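Local coordinates for glycosylation Associate Protein 1 (Streptococcus agalactiae serotype V, PDB 6OYC) that probably serves the accessory Sec system as one subunit of a complex associated with the glycosylation and secretion of a streptococcal surface protein, at residues W8-N19 and L53-L63. Sequence-based numbering, arbitrary orientation.
With GOL (glycerol), chain I.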
# COMPACT_ATOMS: atom_id res chain seq x y z
N TRP A 8 -2.27 -1.23 9.12
CA TRP A 8 -2.87 -0.65 7.92
C TRP A 8 -3.75 0.52 8.34
O TRP A 8 -4.91 0.61 7.93
CB TRP A 8 -3.69 -1.68 7.15
CG TRP A 8 -2.89 -2.84 6.66
CD1 TRP A 8 -1.53 -2.88 6.44
CD2 TRP A 8 -3.39 -4.13 6.32
NE1 TRP A 8 -1.16 -4.13 5.99
CE2 TRP A 8 -2.28 -4.91 5.90
CE3 TRP A 8 -4.67 -4.71 6.34
CZ2 TRP A 8 -2.42 -6.24 5.50
CZ3 TRP A 8 -4.80 -6.02 5.92
CH2 TRP A 8 -3.68 -6.77 5.53
N TYR A 9 -3.18 1.38 9.17
CA TYR A 9 -3.87 2.43 9.88
C TYR A 9 -3.99 3.68 9.00
O TYR A 9 -3.37 3.80 7.94
CB TYR A 9 -3.13 2.76 11.17
CG TYR A 9 -3.10 1.60 12.11
CD1 TYR A 9 -4.29 0.98 12.49
CD2 TYR A 9 -1.91 1.09 12.61
CE1 TYR A 9 -4.31 -0.08 13.34
CE2 TYR A 9 -1.91 -0.00 13.48
CZ TYR A 9 -3.13 -0.58 13.84
OH TYR A 9 -3.20 -1.66 14.70
N ASN A 10 -4.82 4.62 9.46
CA ASN A 10 -4.96 5.92 8.84
C ASN A 10 -4.03 6.89 9.56
O ASN A 10 -4.05 6.98 10.79
CB ASN A 10 -6.42 6.40 8.93
CG ASN A 10 -6.65 7.78 8.32
OD1 ASN A 10 -5.87 8.71 8.51
ND2 ASN A 10 -7.77 7.93 7.60
N GLU A 11 -3.20 7.59 8.77
CA GLU A 11 -2.19 8.49 9.31
C GLU A 11 -2.78 9.56 10.23
O GLU A 11 -2.15 9.95 11.21
CB GLU A 11 -1.46 9.18 8.15
CG GLU A 11 0.04 9.12 8.21
CD GLU A 11 0.68 9.74 6.98
OE1 GLU A 11 0.02 10.56 6.29
OE2 GLU A 11 1.84 9.39 6.70
N ASN A 12 -3.96 10.07 9.89
CA ASN A 12 -4.52 11.20 10.62
C ASN A 12 -5.58 10.79 11.62
O ASN A 12 -6.08 11.65 12.35
CB ASN A 12 -5.06 12.21 9.62
CG ASN A 12 -3.98 12.69 8.67
OD1 ASN A 12 -2.92 13.11 9.13
ND2 ASN A 12 -4.22 12.56 7.37
N ARG A 13 -5.90 9.51 11.70
CA ARG A 13 -6.93 9.01 12.60
C ARG A 13 -6.70 7.50 12.70
O ARG A 13 -7.27 6.72 11.92
CB ARG A 13 -8.33 9.37 12.05
CG ARG A 13 -9.50 9.16 13.00
CD ARG A 13 -10.84 9.43 12.28
NE ARG A 13 -11.95 8.73 12.91
CZ ARG A 13 -13.20 8.72 12.45
NH1 ARG A 13 -13.50 9.39 11.34
NH2 ARG A 13 -14.16 8.02 13.08
N THR A 14 -5.86 7.10 13.65
CA THR A 14 -5.20 5.80 13.63
C THR A 14 -6.17 4.66 13.33
O THR A 14 -5.91 3.82 12.47
CB THR A 14 -4.50 5.53 14.97
OG1 THR A 14 -3.49 6.52 15.17
CG2 THR A 14 -3.84 4.14 15.00
N TRP A 15 -7.27 4.59 14.07
CA TRP A 15 -8.11 3.40 14.07
C TRP A 15 -9.17 3.43 12.98
O TRP A 15 -10.06 2.57 12.97
CB TRP A 15 -8.74 3.21 15.46
CG TRP A 15 -7.67 3.34 16.54
CD1 TRP A 15 -7.47 4.41 17.37
CD2 TRP A 15 -6.64 2.39 16.85
NE1 TRP A 15 -6.38 4.18 18.19
CE2 TRP A 15 -5.85 2.96 17.89
CE3 TRP A 15 -6.31 1.12 16.36
CZ2 TRP A 15 -4.75 2.30 18.43
CZ3 TRP A 15 -5.21 0.46 16.91
CH2 TRP A 15 -4.45 1.05 17.93
N TYR A 16 -9.08 4.39 12.05
CA TYR A 16 -10.09 4.61 11.03
C TYR A 16 -9.71 3.91 9.72
O TYR A 16 -8.70 3.21 9.62
CB TYR A 16 -10.29 6.13 10.83
CG TYR A 16 -11.54 6.51 10.05
CD1 TYR A 16 -12.80 6.13 10.51
CD2 TYR A 16 -11.46 7.23 8.86
CE1 TYR A 16 -13.95 6.47 9.81
CE2 TYR A 16 -12.61 7.58 8.16
CZ TYR A 16 -13.85 7.19 8.65
OH TYR A 16 -14.98 7.51 7.98
N ASP A 17 -10.56 4.09 8.70
CA ASP A 17 -10.37 3.50 7.38
C ASP A 17 -9.11 4.06 6.73
O ASP A 17 -8.88 5.27 6.74
CB ASP A 17 -11.62 3.82 6.52
CG ASP A 17 -11.66 3.10 5.15
OD1 ASP A 17 -10.82 2.21 4.85
OD2 ASP A 17 -12.60 3.43 4.37
N ASN A 18 -8.29 3.18 6.15
CA ASN A 18 -7.12 3.63 5.39
C ASN A 18 -7.42 3.85 3.92
O ASN A 18 -6.51 4.21 3.17
CB ASN A 18 -5.95 2.64 5.53
CG ASN A 18 -6.18 1.33 4.77
OD1 ASN A 18 -7.31 0.99 4.42
ND2 ASN A 18 -5.10 0.60 4.50
N ASN A 19 -8.66 3.63 3.47
CA ASN A 19 -8.93 3.72 2.05
C ASN A 19 -8.67 5.14 1.54
O ASN A 19 -8.67 6.11 2.30
CB ASN A 19 -10.36 3.28 1.74
CG ASN A 19 -10.53 2.79 0.29
OD1 ASN A 19 -9.54 2.59 -0.41
ND2 ASN A 19 -11.77 2.61 -0.15
N LEU A 53 -7.23 -4.46 13.53
CA LEU A 53 -7.68 -3.71 14.70
C LEU A 53 -8.44 -2.44 14.34
O LEU A 53 -9.26 -2.00 15.14
CB LEU A 53 -6.49 -3.34 15.59
CG LEU A 53 -5.73 -4.50 16.23
CD1 LEU A 53 -4.65 -3.96 17.19
CD2 LEU A 53 -6.65 -5.44 16.96
N ASN A 54 -8.19 -1.85 13.18
CA ASN A 54 -8.82 -0.59 12.81
C ASN A 54 -10.04 -0.84 11.93
O ASN A 54 -10.26 -1.93 11.42
CB ASN A 54 -7.84 0.34 12.10
CG ASN A 54 -7.28 -0.26 10.82
OD1 ASN A 54 -6.78 -1.38 10.82
ND2 ASN A 54 -7.36 0.49 9.74
N TYR A 55 -10.83 0.22 11.77
CA TYR A 55 -12.04 0.19 10.95
C TYR A 55 -11.67 0.03 9.46
O TYR A 55 -10.95 0.86 8.90
CB TYR A 55 -12.80 1.49 11.20
CG TYR A 55 -14.11 1.68 10.47
CD1 TYR A 55 -15.14 0.74 10.55
CD2 TYR A 55 -14.33 2.82 9.71
CE1 TYR A 55 -16.33 0.93 9.90
CE2 TYR A 55 -15.53 3.03 9.07
CZ TYR A 55 -16.52 2.08 9.16
OH TYR A 55 -17.71 2.28 8.51
N MET A 56 -12.14 -1.04 8.82
CA MET A 56 -11.76 -1.34 7.44
C MET A 56 -12.96 -1.78 6.60
O MET A 56 -13.08 -2.94 6.21
CB MET A 56 -10.66 -2.40 7.42
CG MET A 56 -9.30 -1.89 7.89
SD MET A 56 -8.61 -0.86 6.59
CE MET A 56 -7.67 -2.09 5.68
N PRO A 57 -13.87 -0.85 6.29
CA PRO A 57 -15.06 -1.24 5.50
C PRO A 57 -14.73 -1.76 4.11
O PRO A 57 -15.57 -2.44 3.49
CB PRO A 57 -15.87 0.07 5.43
CG PRO A 57 -14.84 1.16 5.67
CD PRO A 57 -13.85 0.59 6.61
N ASN A 58 -13.53 -1.50 3.59
CA ASN A 58 -13.12 -1.98 2.28
C ASN A 58 -12.13 -3.13 2.38
O ASN A 58 -11.32 -3.34 1.47
CB ASN A 58 -12.51 -0.85 1.46
CG ASN A 58 -12.90 -0.93 0.03
OD1 ASN A 58 -14.08 -1.11 -0.29
ND2 ASN A 58 -11.90 -0.86 -0.87
N LEU A 59 -12.19 -3.89 3.48
CA LEU A 59 -11.14 -4.86 3.78
C LEU A 59 -11.10 -5.98 2.75
O LEU A 59 -10.02 -6.46 2.39
CB LEU A 59 -11.34 -5.42 5.19
CG LEU A 59 -10.37 -6.50 5.66
CD1 LEU A 59 -8.93 -6.04 5.54
CD2 LEU A 59 -10.68 -6.89 7.12
N ARG A 60 -12.27 -6.42 2.27
CA ARG A 60 -12.26 -7.60 1.40
C ARG A 60 -11.65 -7.28 0.04
O ARG A 60 -10.86 -8.07 -0.49
CB ARG A 60 -13.68 -8.17 1.29
CG ARG A 60 -14.10 -9.05 2.52
CD ARG A 60 -15.40 -8.58 3.19
NE ARG A 60 -15.38 -7.15 3.49
CZ ARG A 60 -14.96 -6.63 4.64
NH1 ARG A 60 -14.54 -7.42 5.63
NH2 ARG A 60 -14.96 -5.31 4.79
N TYR A 61 -11.95 -6.10 -0.53
CA TYR A 61 -11.24 -5.69 -1.73
C TYR A 61 -9.77 -5.50 -1.45
O TYR A 61 -8.92 -5.88 -2.26
CB TYR A 61 -11.83 -4.41 -2.33
CG TYR A 61 -13.05 -4.69 -3.16
CD1 TYR A 61 -13.01 -5.61 -4.21
CD2 TYR A 61 -14.26 -4.07 -2.88
CE1 TYR A 61 -14.14 -5.89 -4.96
CE2 TYR A 61 -15.39 -4.35 -3.62
CZ TYR A 61 -15.32 -5.27 -4.65
OH TYR A 61 -16.44 -5.53 -5.38
N TYR A 62 -9.44 -4.92 -0.29
CA TYR A 62 -8.04 -4.73 0.03
C TYR A 62 -7.29 -6.05 0.01
O TYR A 62 -6.25 -6.18 -0.65
CB TYR A 62 -7.91 -4.03 1.39
CG TYR A 62 -6.50 -3.56 1.72
CD1 TYR A 62 -5.59 -4.41 2.37
CD2 TYR A 62 -6.07 -2.26 1.41
CE1 TYR A 62 -4.30 -3.99 2.70
CE2 TYR A 62 -4.78 -1.83 1.73
CZ TYR A 62 -3.90 -2.70 2.38
OH TYR A 62 -2.62 -2.29 2.70
N LEU A 63 -7.84 -7.08 0.68
CA LEU A 63 -7.18 -8.38 0.73
C LEU A 63 -7.15 -9.03 -0.63
O LEU A 63 -6.17 -9.69 -0.99
CB LEU A 63 -7.87 -9.30 1.73
CG LEU A 63 -7.77 -8.89 3.21
CD1 LEU A 63 -8.51 -9.87 4.08
CD2 LEU A 63 -6.31 -8.76 3.64
C1 GOL I . 0.38 0.01 5.13
O1 GOL I . 1.38 0.02 4.17
C2 GOL I . -0.75 0.93 4.56
O2 GOL I . -1.68 0.22 3.77
C3 GOL I . -1.39 1.66 5.81
O3 GOL I . -2.78 1.77 5.57
O HOH W 1 -4.36 -2.64 10.64
O HOH W 2 -4.28 -3.89 13.10
O HOH W 3 -11.09 -0.41 4.38
O HOH W 4 -8.90 -0.14 -0.36
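N54 and W8 join two loops that leave the C-terminal ends of neighbouring strands of a parallel, Rossmann-like sheet, consistent with the GT-B clan of this accessory Sec family: residues 8-19 follow strand 2-5, and residues 53-63 lead from strand 48-52 into helix 59-65. Three direct hydrogen bonds link them. The amide of N54, swung between its own backbone N and carbonyl carbon (chi1 60°), gives a nearly straight bond from ND2 to Y16 O (3.0 Å), with that oxygen in the amide plane, and a weak one to W8 O. Beside it, Y55 N donates to W15 O (2.7 Å). The far end of the N54 amide is also held, since OD1 accepts from a water that in turn accepts from W8 N.

Aromatic and apolar packing surrounds these bonds. The W8 indole has CE1 of Y62 over the centre of one face, 3.7 Å from W8 CE3, their planes inclined at 46°; L59 CD1 lies at its edge and L63 CD2 meets CH2. Y16 and Y55 run side by side in the same direction, both hydroxyls reaching the 10-stranded antiparallel sheet, at Q168 and at S155. On the Y9 ring, N54 CB meets the edge in plane, while the Y9 hydroxyl bonds H238.

Further water and ligand bridges close the interface. A glycerol, probably from crystallisation, spans Y9 O and the Y62 hydroxyl. The carboxylate of D17 makes an Asx turn through OD1 to N19 N, and a water donates to this same oxygen (2.7 Å) while accepting from N58 N.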